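Local coordinates for beta-galactosidase (Geobacillus stearothermophilus, PDB 4OIF), which probably hydrolyses terminal non-reducing beta-D-galactose residues from beta-D-galactosides, as a zinc-containing, trimeric enzyme of glycoside hydrolase family 42, at residues C123-V128 / N166-A171; E131-I136 / I233-N238; A109-Q114 / Q205-S210. One frame throughout, in Å; residues are numbered along the deposited sequence. Where two conformers were deposited one is given.

Contact 1: C123-V128 / N166-A171; sequences CFTSSV and NLCQEA. With ZN (zinc ion), chain D.
Leu167, in the first turn of helix 166-179, crosses the side chain of Thr125, its CB 3.8 Å from Thr125 CG2; the same methyl also lies near the Leu167 backbone carbonyl. One residue on, Cys168 has the largest share of the contact, with Thr125 close behind. Its SG binds the zinc ion at 2.2 Å, while Cys123 SG comes in from the loop and binds the same ion at 2.5 Å. Cys123 SG stands anti to its backbone N (chi1 163°), swung out to the metal, and there it accepts a hydrogen bond from Ser126 N at 3.2 Å and a weaker one from Thr125 N. Those N-H groups would be expected to offset some of the thiolate charge. Cys168 SG also makes an oblique sulfur-aromatic contact with the Phe124 ring, 4.3 Å from its centroid, and lies 3.2 Å from Thr125 OG1, whose hydrogen-bond partner is Gln231 in helix 218-246. A turn later Ala171 CB closes against Thr125 OG1 at 3.9 Å. Cys163 and Cys165 complete the metal's shell, making this the four-cysteine zinc site, with Cys165 and Cys168 forming its CxxC pair.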
ATOM      1  N   CYS A 123      18.781  17.148 -13.040  1.00  8.20           N
ATOM      2  CA  CYS A 123      19.489  17.693 -11.891  1.00  7.85           C
ATOM      3  C   CYS A 123      19.485  19.221 -11.981  1.00 14.14           C
ATOM      4  O   CYS A 123      19.951  19.783 -12.976  1.00 12.17           O
ATOM      5  CB  CYS A 123      20.926  17.133 -11.844  1.00 11.23           C
ATOM      6  SG  CYS A 123      22.110  18.048 -10.787  1.00 12.63           S
ATOM      7  N   PHE A 124      18.969  19.910 -10.969  1.00 17.07           N
ATOM      8  CA  PHE A 124      18.867  21.357 -11.090  1.00 10.03           C
ATOM      9  C   PHE A 124      20.205  22.078 -10.760  1.00 18.72           C
ATOM     10  O   PHE A 124      20.300  23.313 -10.875  1.00 14.97           O
ATOM     11  CB  PHE A 124      17.747  21.931 -10.195  1.00 11.14           C
ATOM     12  CG  PHE A 124      17.718  21.392  -8.774  1.00 16.91           C
ATOM     13  CD1 PHE A 124      18.864  21.319  -8.035  1.00 17.76           C
ATOM     14  CD2 PHE A 124      16.494  21.156  -8.137  1.00 22.67           C
ATOM     15  CE1 PHE A 124      18.847  20.899  -6.734  1.00 31.15           C
ATOM     16  CE2 PHE A 124      16.434  20.722  -6.819  1.00 22.75           C
ATOM     17  CZ  PHE A 124      17.654  20.602  -6.100  1.00 20.69           C
ATOM     18  N   THR A 125      21.245  21.327 -10.379  1.00 12.36           N
ATOM     19  CA  THR A 125      22.539  21.949 -10.047  1.00 11.75           C
ATOM     20  C   THR A 125      23.536  21.851 -11.211  1.00 10.45           C
ATOM     21  O   THR A 125      24.320  22.771 -11.436  1.00 12.92           O
ATOM     22  CB  THR A 125      23.177  21.322  -8.776  1.00 19.28           C
ATOM     23  OG1 THR A 125      22.406  21.669  -7.611  1.00 16.28           O
ATOM     24  CG2 THR A 125      24.597  21.847  -8.562  1.00  9.16           C
ATOM     25  N   SER A 126      23.491  20.741 -11.949  1.00  9.83           N
ATOM     26  CA  SER A 126      24.427  20.473 -13.057  1.00  9.17           C
ATOM     27  C   SER A 126      24.790  21.698 -13.917  1.00 13.19           C
ATOM     28  O   SER A 126      23.908  22.372 -14.467  1.00 14.45           O
ATOM     29  CB  SER A 126      23.850  19.388 -13.959  1.00  7.65           C
ATOM     30  OG  SER A 126      24.450  19.414 -15.240  1.00 10.63           O
ATOM     31  N   SER A 127      26.082  21.995 -14.021  1.00  6.51           N
ATOM     32  CA  SER A 127      26.510  23.166 -14.779  0.81 12.60           C
ATOM     33  C   SER A 127      26.325  22.915 -16.267  1.00 17.12           C
ATOM     34  O   SER A 127      26.058  23.851 -17.049  1.00 11.26           O
ATOM     35  CB  SER A 127      27.965  23.522 -14.472  0.81  9.22           C
ATOM     36  OG  SER A 127      28.836  22.457 -14.783  0.81  9.83           O
ATOM     37  N   VAL A 128      26.444  21.650 -16.650  1.00  6.01           N
ATOM     38  CA  VAL A 128      26.290  21.269 -18.035  1.00  7.35           C
ATOM     39  C   VAL A 128      24.858  21.523 -18.505  1.00 16.81           C
ATOM     40  O   VAL A 128      24.644  22.094 -19.575  1.00 14.26           O
ATOM     41  CB  VAL A 128      26.664  19.801 -18.234  1.00  9.92           C
ATOM     42  CG1 VAL A 128      26.083  19.263 -19.542  1.00  7.28           C
ATOM     43  CG2 VAL A 128      28.168  19.647 -18.178  1.00  3.30           C
ATOM     44  N   ASN A 166      25.775  14.579  -5.458  1.00 13.76           N
ATOM     45  CA  ASN A 166      26.791  15.257  -4.658  0.51  8.49           C
ATOM     46  C   ASN A 166      26.945  16.731  -5.053  1.00 12.76           C
ATOM     47  O   ASN A 166      27.307  17.565  -4.201  1.00 12.57           O
ATOM     48  CB  ASN A 166      28.124  14.515  -4.749  0.51  7.61           C
ATOM     49  CG  ASN A 166      28.090  13.157  -4.042  0.51 12.20           C
ATOM     50  OD1 ASN A 166      27.348  12.957  -3.073  0.51 12.06           O
ATOM     51  ND2 ASN A 166      28.898  12.221  -4.527  0.51 10.91           N
ATOM     52  N   LEU A 167      26.613  17.062  -6.299  1.00  7.59           N
ATOM     53  CA  LEU A 167      26.600  18.442  -6.756  1.00  9.33           C
ATOM     54  C   LEU A 167      25.572  19.238  -5.965  1.00 10.62           C
ATOM     55  O   LEU A 167      25.846  20.326  -5.435  1.00 12.27           O
ATOM     56  CB  LEU A 167      26.282  18.494  -8.247  1.00 11.60           C
ATOM     57  CG  LEU A 167      27.318  17.824  -9.150  1.00 12.47           C
ATOM     58  CD1 LEU A 167      27.074  18.206 -10.601  1.00 19.81           C
ATOM     59  CD2 LEU A 167      28.715  18.211  -8.723  1.00  8.69           C
ATOM     60  N   CYS A 168      24.380  18.660  -5.881  1.00  7.81           N
ATOM     61  CA  CYS A 168      23.286  19.231  -5.120  1.00  9.38           C
ATOM     62  C   CYS A 168      23.560  19.261  -3.611  1.00 11.40           C
ATOM     63  O   CYS A 168      23.104  20.177  -2.925  1.00 11.34           O
ATOM     64  CB  CYS A 168      21.993  18.461  -5.421  1.00 10.51           C
ATOM     65  SG  CYS A 168      21.348  18.738  -7.127  1.00  9.68           S
ATOM     66  N   GLN A 169      24.285  18.272  -3.094  1.00  8.08           N
ATOM     67  CA  GLN A 169      24.634  18.257  -1.675  1.00  9.61           C
ATOM     68  C   GLN A 169      25.534  19.441  -1.381  1.00 17.35           C
ATOM     69  O   GLN A 169      25.360  20.153  -0.366  1.00  8.54           O
ATOM     70  CB  GLN A 169      25.341  16.952  -1.280  1.00 10.15           C
ATOM     71  CG  GLN A 169      24.517  15.686  -1.508  1.00  6.92           C
ATOM     72  CD  GLN A 169      23.318  15.594  -0.599  1.00  7.75           C
ATOM     73  OE1 GLN A 169      23.316  16.144   0.499  1.00  9.17           O
ATOM     74  NE2 GLN A 169      22.282  14.897  -1.053  1.00  8.66           N
ATOM     75  N   GLU A 170      26.507  19.651  -2.268  1.00  9.35           N
ATOM     76  CA  GLU A 170      27.417  20.765  -2.067  1.00 10.87           C
ATOM     77  C   GLU A 170      26.681  22.095  -2.184  1.00 10.17           C
ATOM     78  O   GLU A 170      26.884  22.995  -1.358  1.00  7.01           O
ATOM     79  CB  GLU A 170      28.594  20.697  -3.037  1.00  9.94           C
ATOM     80  CG  GLU A 170      29.846  20.092  -2.398  1.00 36.23           C
ATOM     81  CD  GLU A 170      30.217  20.769  -1.067  1.00 66.48           C
ATOM     82  OE1 GLU A 170      30.093  22.016  -0.968  1.00 64.38           O
ATOM     83  OE2 GLU A 170      30.623  20.058  -0.116  1.00 47.76           O
ATOM     84  N   ALA A 171      25.798  22.201  -3.175  1.00 13.01           N
ATOM     85  CA  ALA A 171      25.015  23.427  -3.348  1.00 16.35           C
ATOM     86  C   ALA A 171      24.097  23.723  -2.140  1.00 11.88           C
ATOM     87  O   ALA A 171      23.910  24.884  -1.756  1.00  7.83           O
ATOM     88  CB  ALA A 171      24.195  23.349  -4.641  1.00  8.39           C
TER
HETATM   89 ZN    ZN D 701      21.806  17.090  -8.553  1.00 13.00          ZN

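Contact 2: E131-I136 / I233-N238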
ATOM      1  N   GLU A 131      24.130  25.236 -18.761  1.00 12.44           N
ATOM      2  CA  GLU A 131      24.749  25.786 -19.966  1.00 12.44           C
ATOM      3  C   GLU A 131      24.058  25.378 -21.277  1.00 10.42           C
ATOM      4  O   GLU A 131      23.850  26.222 -22.153  1.00 11.57           O
ATOM      5  CB  GLU A 131      26.228  25.401 -20.010  1.00  8.00           C
ATOM      6  CG  GLU A 131      27.064  26.189 -19.003  1.00 31.72           C
ATOM      7  CD  GLU A 131      28.498  25.690 -18.870  1.00 41.51           C
ATOM      8  OE1 GLU A 131      28.968  24.953 -19.769  1.00 29.22           O
ATOM      9  OE2 GLU A 131      29.152  26.039 -17.856  1.00 33.98           O
ATOM     10  N   LYS A 132      23.699  24.107 -21.421  1.00  6.47           N
ATOM     11  CA  LYS A 132      23.062  23.665 -22.654  0.63  7.91           C
ATOM     12  C   LYS A 132      21.656  24.259 -22.803  1.00 11.24           C
ATOM     13  O   LYS A 132      21.275  24.696 -23.917  1.00 10.05           O
ATOM     14  CB  LYS A 132      23.021  22.140 -22.716  0.63 10.46           C
ATOM     15  CG  LYS A 132      24.408  21.492 -22.808  0.63 11.40           C
ATOM     16  CD  LYS A 132      24.602  20.742 -24.120  0.63 15.47           C
ATOM     17  CE  LYS A 132      26.041  20.248 -24.284  0.63 20.46           C
ATOM     18  NZ  LYS A 132      27.038  21.349 -24.527  0.63 13.62           N
ATOM     19  N   THR A 133      20.901  24.316 -21.703  1.00  8.11           N
ATOM     20  CA  THR A 133      19.574  24.904 -21.784  1.00  7.25           C
ATOM     21  C   THR A 133      19.684  26.404 -22.031  1.00  8.36           C
ATOM     22  O   THR A 133      18.962  26.954 -22.869  1.00  8.35           O
ATOM     23  CB  THR A 133      18.731  24.638 -20.520  1.00  7.24           C
ATOM     24  OG1 THR A 133      19.396  25.172 -19.375  1.00 11.41           O
ATOM     25  CG2 THR A 133      18.504  23.140 -20.333  1.00  6.01           C
ATOM     26  N   GLN A 134      20.592  27.080 -21.328  1.00  9.96           N
ATOM     27  CA  GLN A 134      20.744  28.499 -21.608  1.00  5.49           C
ATOM     28  C   GLN A 134      21.132  28.741 -23.063  1.00  7.23           C
ATOM     29  O   GLN A 134      20.652  29.680 -23.685  1.00 10.30           O
ATOM     30  CB  GLN A 134      21.770  29.152 -20.699  1.00 10.64           C
ATOM     31  CG  GLN A 134      21.679  30.672 -20.774  1.00 16.14           C
ATOM     32  CD  GLN A 134      22.815  31.389 -20.081  1.00 10.60           C
ATOM     33  OE1 GLN A 134      23.827  31.714 -20.701  1.00 14.45           O
ATOM     34  NE2 GLN A 134      22.641  31.665 -18.796  1.00  7.60           N
ATOM     35  N   HIS A 135      21.981  27.884 -23.619  1.00 11.59           N
ATOM     36  CA  HIS A 135      22.454  28.094 -24.985  1.00  8.59           C
ATOM     37  C   HIS A 135      21.354  27.888 -26.029  1.00 10.09           C
ATOM     38  O   HIS A 135      21.179  28.706 -26.947  1.00  7.06           O
ATOM     39  CB  HIS A 135      23.624  27.173 -25.297  1.00  9.69           C
ATOM     40  CG  HIS A 135      24.156  27.344 -26.685  1.00 15.16           C
ATOM     41  ND1 HIS A 135      24.664  28.542 -27.142  1.00 15.15           N
ATOM     42  CD2 HIS A 135      24.221  26.484 -27.730  1.00 12.91           C
ATOM     43  CE1 HIS A 135      25.037  28.407 -28.402  1.00 18.45           C
ATOM     44  NE2 HIS A 135      24.781  27.167 -28.782  1.00 18.52           N
ATOM     45  N   ILE A 136      20.613  26.793 -25.914  1.00  7.76           N
ATOM     46  CA  ILE A 136      19.533  26.619 -26.865  1.00  5.53           C
ATOM     47  C   ILE A 136      18.458  27.718 -26.672  1.00  8.24           C
ATOM     48  O   ILE A 136      17.852  28.191 -27.643  1.00 11.01           O
ATOM     49  CB  ILE A 136      18.927  25.216 -26.772  1.00  9.21           C
ATOM     50  CG1 ILE A 136      18.022  24.965 -27.975  1.00 10.03           C
ATOM     51  CG2 ILE A 136      18.196  25.002 -25.455  1.00  5.88           C
ATOM     52  CD1 ILE A 136      17.745  23.509 -28.196  1.00 12.87           C
ATOM     53  N   ILE A 233      14.399  28.018  -8.911  1.00  9.35           N
ATOM     54  CA  ILE A 233      14.311  29.396  -9.388  1.00  8.57           C
ATOM     55  C   ILE A 233      15.626  29.868 -10.009  1.00  8.61           C
ATOM     56  O   ILE A 233      15.631  30.474 -11.080  1.00  8.33           O
ATOM     57  CB  ILE A 233      13.922  30.352  -8.271  1.00 10.89           C
ATOM     58  CG1 ILE A 233      12.522  30.016  -7.769  1.00 10.24           C
ATOM     59  CG2 ILE A 233      13.966  31.792  -8.764  1.00 11.16           C
ATOM     60  CD1 ILE A 233      12.001  31.001  -6.705  1.00  7.31           C
ATOM     61  N   SER A 234      16.738  29.564  -9.352  1.00  5.75           N
ATOM     62  CA  SER A 234      18.069  29.841  -9.898  1.00  9.45           C
ATOM     63  C   SER A 234      18.256  29.209 -11.294  1.00 14.12           C
ATOM     64  O   SER A 234      18.797  29.861 -12.215  1.00  7.92           O
ATOM     65  CB  SER A 234      19.147  29.345  -8.926  1.00  7.74           C
ATOM     66  OG  SER A 234      20.405  29.175  -9.562  1.00  6.45           O
ATOM     67  N   PHE A 235      17.800  27.960 -11.451  1.00  5.62           N
ATOM     68  CA  PHE A 235      17.843  27.308 -12.760  1.00  6.28           C
ATOM     69  C   PHE A 235      17.034  28.092 -13.775  1.00 11.67           C
ATOM     70  O   PHE A 235      17.456  28.275 -14.924  1.00  8.96           O
ATOM     71  CB  PHE A 235      17.317  25.876 -12.687  1.00  9.31           C
ATOM     72  CG  PHE A 235      17.488  25.092 -13.967  1.00 11.82           C
ATOM     73  CD1 PHE A 235      16.564  25.202 -15.002  1.00  6.53           C
ATOM     74  CD2 PHE A 235      18.565  24.224 -14.129  1.00  8.32           C
ATOM     75  CE1 PHE A 235      16.725  24.476 -16.188  1.00  6.26           C
ATOM     76  CE2 PHE A 235      18.727  23.488 -15.307  1.00  9.15           C
ATOM     77  CZ  PHE A 235      17.802  23.620 -16.340  1.00  7.55           C
ATOM     78  N   PHE A 236      15.855  28.533 -13.350  1.00 11.13           N
ATOM     79  CA  PHE A 236      14.987  29.335 -14.205  1.00  8.00           C
ATOM     80  C   PHE A 236      15.662  30.638 -14.682  1.00  7.35           C
ATOM     81  O   PHE A 236      15.579  31.009 -15.855  1.00  9.92           O
ATOM     82  CB  PHE A 236      13.693  29.654 -13.453  1.00  6.19           C
ATOM     83  CG  PHE A 236      12.918  30.801 -14.026  1.00  7.33           C
ATOM     84  CD1 PHE A 236      11.985  30.591 -15.033  1.00 15.07           C
ATOM     85  CD2 PHE A 236      13.106  32.092 -13.547  1.00 10.23           C
ATOM     86  CE1 PHE A 236      11.258  31.650 -15.568  1.00 11.85           C
ATOM     87  CE2 PHE A 236      12.383  33.158 -14.077  1.00 12.66           C
ATOM     88  CZ  PHE A 236      11.459  32.938 -15.090  1.00  8.12           C
ATOM     89  N   GLU A 237      16.297  31.337 -13.752  1.00  4.44           N
ATOM     90  CA  GLU A 237      16.947  32.602 -14.029  1.00  8.17           C
ATOM     91  C   GLU A 237      18.049  32.367 -15.034  1.00  7.91           C
ATOM     92  O   GLU A 237      18.223  33.122 -16.022  1.00  9.69           O
ATOM     93  CB  GLU A 237      17.499  33.209 -12.736  1.00  5.60           C
ATOM     94  CG  GLU A 237      16.423  33.767 -11.819  1.00  7.67           C
ATOM     95  CD  GLU A 237      15.793  35.042 -12.386  1.00 26.29           C
ATOM     96  OE1 GLU A 237      16.455  35.667 -13.251  1.00 17.52           O
ATOM     97  OE2 GLU A 237      14.659  35.421 -11.973  1.00 11.68           O
ATOM     98  N   ASN A 238      18.771  31.278 -14.793  1.00  7.51           N
ATOM     99  CA  ASN A 238      19.787  30.883 -15.733  1.00 12.48           C
ATOM    100  C   ASN A 238      19.219  30.673 -17.123  1.00  9.57           C
ATOM    101  O   ASN A 238      19.817  31.113 -18.109  1.00  6.71           O
ATOM    102  CB  ASN A 238      20.495  29.617 -15.295  1.00  9.79           C
ATOM    103  CG  ASN A 238      21.630  29.276 -16.213  1.00  8.66           C
ATOM    104  OD1 ASN A 238      22.692  29.881 -16.119  1.00 14.25           O
ATOM    105  ND2 ASN A 238      21.412  28.329 -17.124  1.00  6.87           N
TER
HETATM  106  O   HOH W   1      19.354  26.746 -17.032  1.00  6.23           O
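Gln134 and Asn238 join two neighbouring outer helices of the TIM barrel in a contact that is mostly polar and part water-mediated. Helix 127-144 leads into strand 150-154 and helix 218-246 into strand 252-259, two strands that pair in parallel. Over these short segments the axes pass 10.0 Å apart at 38°, and the CA atoms come nearest at Gln134 and Asn238.

The direct bond runs from Gln134 NE2 to the backbone oxygen Asn238 O, 3.0 Å long with an N-H...O angle of 156°. That oxygen lies close to the glutamine's amide plane. CG of Gln134 is anti to the backbone N (chi1 -166°) and the chain stays extended beyond it, which carries the amide across to the other helix. The residue four positions after Asn238 is Pro242, which has no N-H to offer, and the glutamine supplies a donor instead. With an alanine here, the Asn238 carbonyl would probably lose this donor, and a gap would be likely to open beside Val241 and Pro242, which Gln134 also touches.

The Gln134 and Asn238 side chains cross at about a right angle, with Gln134 CB 3.7 Å from Asn238 ND2. That ND2 donates to a water at 2.6 Å, and the water in turn donates to Thr133 OG1 at 2.8 Å and, over a longer 3.2 Å, to Phe235 O. Its oxygen sits over the centre of one face of the Phe235 ring. Thr133 OG1 also bonds back to Tyr129 O in its own helix, and it lies 3.8 Å from Phe235 CZ. The water is a local feature of this pair; two adjacent helices packed side by side, each leading into one of two parallel neighbouring strands, are what marks the outer layer of a (beta/alpha)8 barrel.

Contact 3: A109-Q114 / Q205-S210; sequences AARVRQ and QIESPS
Two irregular loops draw together with their CA atoms nearest, 5.2 Å apart, at Ala109 and Ser210, and Arg111 takes a left-handed backbone conformation beside them. Its side chain, bent at chi2 (-46°), brings the guanidinium up to the loop 205-210. NH2 of Arg111 donates to Ser208 O at 3.0 Å, nearly straight at 166° and close to the guanidinium plane; NH1 adds a weak bond to Pro209 O, which lies at the edge of the group. The same NH1 turns back to Ala109 O at 2.9 Å within its own loop. Ser210 OG, held anti to its backbone N, donates to that carbonyl as well, at 2.7 Å, and the two donors come to Ala109 O from opposite faces of its plane. Ser208 OG lies 3.0 Å from Arg111 NH2 and is itself hydrogen-bonded to His164 ND1. Leu115 of the second subunit packs on Arg111 and Glu207, and Ile212 of the third on Val112 and Gln114, so the contact lies at a subunit interface. Three backbone carbonyls thus share one guanidinium, and its positive charge is probably stabilised by the partial negative charges of these peptide oxygens.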
ATOM      1  N   ALA A 109      15.925  10.657  -3.489  1.00 15.11           N
ATOM      2  CA  ALA A 109      16.137  10.832  -2.055  1.00 13.25           C
ATOM      3  C   ALA A 109      16.871   9.636  -1.459  1.00 13.34           C
ATOM      4  O   ALA A 109      17.704   9.799  -0.560  1.00 12.63           O
ATOM      5  CB  ALA A 109      14.815  11.054  -1.346  1.00 13.06           C
ATOM      6  N   ALA A 110      16.571   8.442  -1.975  1.00 13.10           N
ATOM      7  CA  ALA A 110      17.210   7.203  -1.512  1.00 11.04           C
ATOM      8  C   ALA A 110      18.607   7.031  -2.085  1.00  8.01           C
ATOM      9  O   ALA A 110      19.194   5.969  -1.958  1.00 12.63           O
ATOM     10  CB  ALA A 110      16.366   6.006  -1.874  1.00  9.21           C
ATOM     11  N   ARG A 111      19.106   8.082  -2.732  1.00  5.61           N
ATOM     12  CA  ARG A 111      20.438   8.137  -3.334  1.00  7.61           C
ATOM     13  C   ARG A 111      20.627   7.197  -4.551  1.00 16.14           C
ATOM     14  O   ARG A 111      21.752   6.866  -4.930  1.00 14.62           O
ATOM     15  CB  ARG A 111      21.508   7.869  -2.268  1.00  7.09           C
ATOM     16  CG  ARG A 111      21.392   8.773  -1.018  1.00 11.12           C
ATOM     17  CD  ARG A 111      21.180  10.239  -1.394  1.00  5.16           C
ATOM     18  NE  ARG A 111      21.672  11.159  -0.372  1.00  9.19           N
ATOM     19  CZ  ARG A 111      20.892  11.930   0.384  1.00 10.14           C
ATOM     20  NH1 ARG A 111      19.566  11.898   0.232  1.00  4.52           N
ATOM     21  NH2 ARG A 111      21.442  12.741   1.286  1.00  4.44           N
ATOM     22  N   VAL A 112      19.529   6.806  -5.188  1.00  8.33           N
ATOM     23  CA  VAL A 112      19.595   6.086  -6.444  1.00  6.90           C
ATOM     24  C   VAL A 112      19.740   7.041  -7.635  1.00 11.81           C
ATOM     25  O   VAL A 112      18.960   7.990  -7.795  1.00 15.87           O
ATOM     26  CB  VAL A 112      18.340   5.218  -6.656  1.00 16.23           C
ATOM     27  CG1 VAL A 112      18.411   4.500  -7.988  1.00  6.01           C
ATOM     28  CG2 VAL A 112      18.193   4.226  -5.520  1.00 15.22           C
ATOM     29  N   ARG A 113      20.741   6.794  -8.470  1.00  7.19           N
ATOM     30  CA  ARG A 113      20.860   7.513  -9.730  1.00 10.89           C
ATOM     31  C   ARG A 113      19.827   6.979 -10.727  1.00 15.97           C
ATOM     32  O   ARG A 113      19.699   5.770 -10.933  1.00 17.46           O
ATOM     33  CB  ARG A 113      22.265   7.381 -10.311  1.00  6.58           C
ATOM     34  CG  ARG A 113      22.452   8.118 -11.627  1.00  7.43           C
ATOM     35  CD  ARG A 113      22.558   9.623 -11.423  1.00 11.18           C
ATOM     36  NE  ARG A 113      23.838  10.001 -10.819  1.00 10.24           N
ATOM     37  CZ  ARG A 113      24.299  11.249 -10.742  1.00 14.26           C
ATOM     38  NH1 ARG A 113      23.594  12.263 -11.231  1.00 12.44           N
ATOM     39  NH2 ARG A 113      25.475  11.486 -10.184  1.00  5.57           N
ATOM     40  N   GLN A 114      19.088   7.891 -11.342  1.00  9.71           N
ATOM     41  CA  GLN A 114      18.063   7.522 -12.297  1.00 11.46           C
ATOM     42  C   GLN A 114      18.656   7.262 -13.676  1.00 17.04           C
ATOM     43  O   GLN A 114      19.717   7.777 -14.012  1.00 13.73           O
ATOM     44  CB  GLN A 114      17.021   8.629 -12.384  1.00 10.40           C
ATOM     45  CG  GLN A 114      16.475   9.054 -11.044  1.00 14.63           C
ATOM     46  CD  GLN A 114      15.532   8.034 -10.454  1.00 16.25           C
ATOM     47  OE1 GLN A 114      14.425   7.834 -10.953  1.00 25.91           O
ATOM     48  NE2 GLN A 114      15.965   7.380  -9.386  1.00 12.94           N
ATOM     49  N   GLN A 205      29.158  17.341   7.176  1.00  7.91           N
ATOM     50  CA  GLN A 205      28.319  16.269   7.705  1.00 13.10           C
ATOM     51  C   GLN A 205      26.877  16.416   7.258  1.00 10.59           C
ATOM     52  O   GLN A 205      26.162  15.436   7.133  1.00 15.89           O
ATOM     53  CB  GLN A 205      28.380  16.226   9.231  1.00  7.07           C
ATOM     54  CG  GLN A 205      29.699  15.726   9.800  1.00  5.19           C
ATOM     55  CD  GLN A 205      29.928  16.235  11.201  1.00 11.59           C
ATOM     56  OE1 GLN A 205      29.058  16.890  11.779  1.00 12.34           O
ATOM     57  NE2 GLN A 205      31.098  15.953  11.756  1.00  6.27           N
ATOM     58  N   ILE A 206      26.452  17.644   7.009  1.00  9.69           N
ATOM     59  CA  ILE A 206      25.069  17.889   6.637  1.00 11.72           C
ATOM     60  C   ILE A 206      24.745  17.405   5.222  1.00 10.78           C
ATOM     61  O   ILE A 206      25.358  17.841   4.257  1.00 12.23           O
ATOM     62  CB  ILE A 206      24.738  19.381   6.741  1.00  6.17           C
ATOM     63  CG1 ILE A 206      24.985  19.859   8.175  1.00 11.09           C
ATOM     64  CG2 ILE A 206      23.303  19.627   6.290  1.00  7.29           C
ATOM     65  CD1 ILE A 206      24.983  21.368   8.352  1.00 11.88           C
ATOM     66  N   GLU A 207      23.804  16.479   5.100  1.00  9.58           N
ATOM     67  CA  GLU A 207      23.319  16.066   3.790  0.53 10.35           C
ATOM     68  C   GLU A 207      21.803  16.214   3.742  1.00  7.71           C
ATOM     69  O   GLU A 207      21.155  16.364   4.777  1.00  9.75           O
ATOM     70  CB  GLU A 207      23.757  14.625   3.454  0.53  7.66           C
ATOM     71  CG  GLU A 207      23.937  13.682   4.650  0.53 10.82           C
ATOM     72  CD  GLU A 207      24.849  12.482   4.348  0.53  8.95           C
ATOM     73  OE1 GLU A 207      24.744  11.448   5.045  0.53  3.11           O
ATOM     74  OE2 GLU A 207      25.682  12.578   3.422  0.53  6.86           O
ATOM     75  N   SER A 208      21.249  16.184   2.539  1.00 10.79           N
ATOM     76  CA  SER A 208      19.804  16.285   2.364  1.00 10.85           C
ATOM     77  C   SER A 208      19.100  15.136   3.084  1.00  9.33           C
ATOM     78  O   SER A 208      19.689  14.073   3.281  1.00  7.81           O
ATOM     79  CB  SER A 208      19.449  16.269   0.888  1.00  7.29           C
ATOM     80  OG  SER A 208      19.825  15.029   0.324  1.00  8.99           O
ATOM     81  N   PRO A 209      17.842  15.354   3.486  1.00  9.14           N
ATOM     82  CA  PRO A 209      17.071  14.304   4.152  1.00 10.63           C
ATOM     83  C   PRO A 209      16.875  13.085   3.260  1.00  7.97           C
ATOM     84  O   PRO A 209      16.883  13.212   2.037  1.00  6.71           O
ATOM     85  CB  PRO A 209      15.734  14.990   4.451  1.00  5.91           C
ATOM     86  CG  PRO A 209      15.648  16.084   3.452  1.00  5.00           C
ATOM     87  CD  PRO A 209      17.050  16.583   3.330  1.00  8.42           C
ATOM     88  N   SER A 210      16.713  11.917   3.873  1.00  7.09           N
ATOM     89  CA  SER A 210      16.624  10.684   3.117  1.00 10.17           C
ATOM     90  C   SER A 210      15.905   9.582   3.864  1.00 13.59           C
ATOM     91  O   SER A 210      16.065   9.434   5.077  1.00 15.14           O
ATOM     92  CB  SER A 210      18.014  10.194   2.731  1.00  9.99           C
ATOM     93  OG  SER A 210      17.913   8.972   2.031  1.00  6.87           O
TER

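From the N terminus, 109-114 opens contact 3, 123-128 opens contact 1 and 131-136 opens contact 2. Contact 1 closes first, at 166-171, and is nested inside the longer loop that contact 3 closes at 205-210. Contact 2 closes last, at 233-238, and crosses both. The centres of contacts 1 and 3 lie about 12 Å apart, and they meet directly: Gln169 NE2 is 2.8 Å from Ser208 OG, probably hydrogen-bonded. Contacts 1 and 2 share helix 127-144 and touch where Phe124 O packs on Phe235 CD2. Together they tie the zinc-bearing excursion to two outer barrel helices and to loops near the subunit boundary.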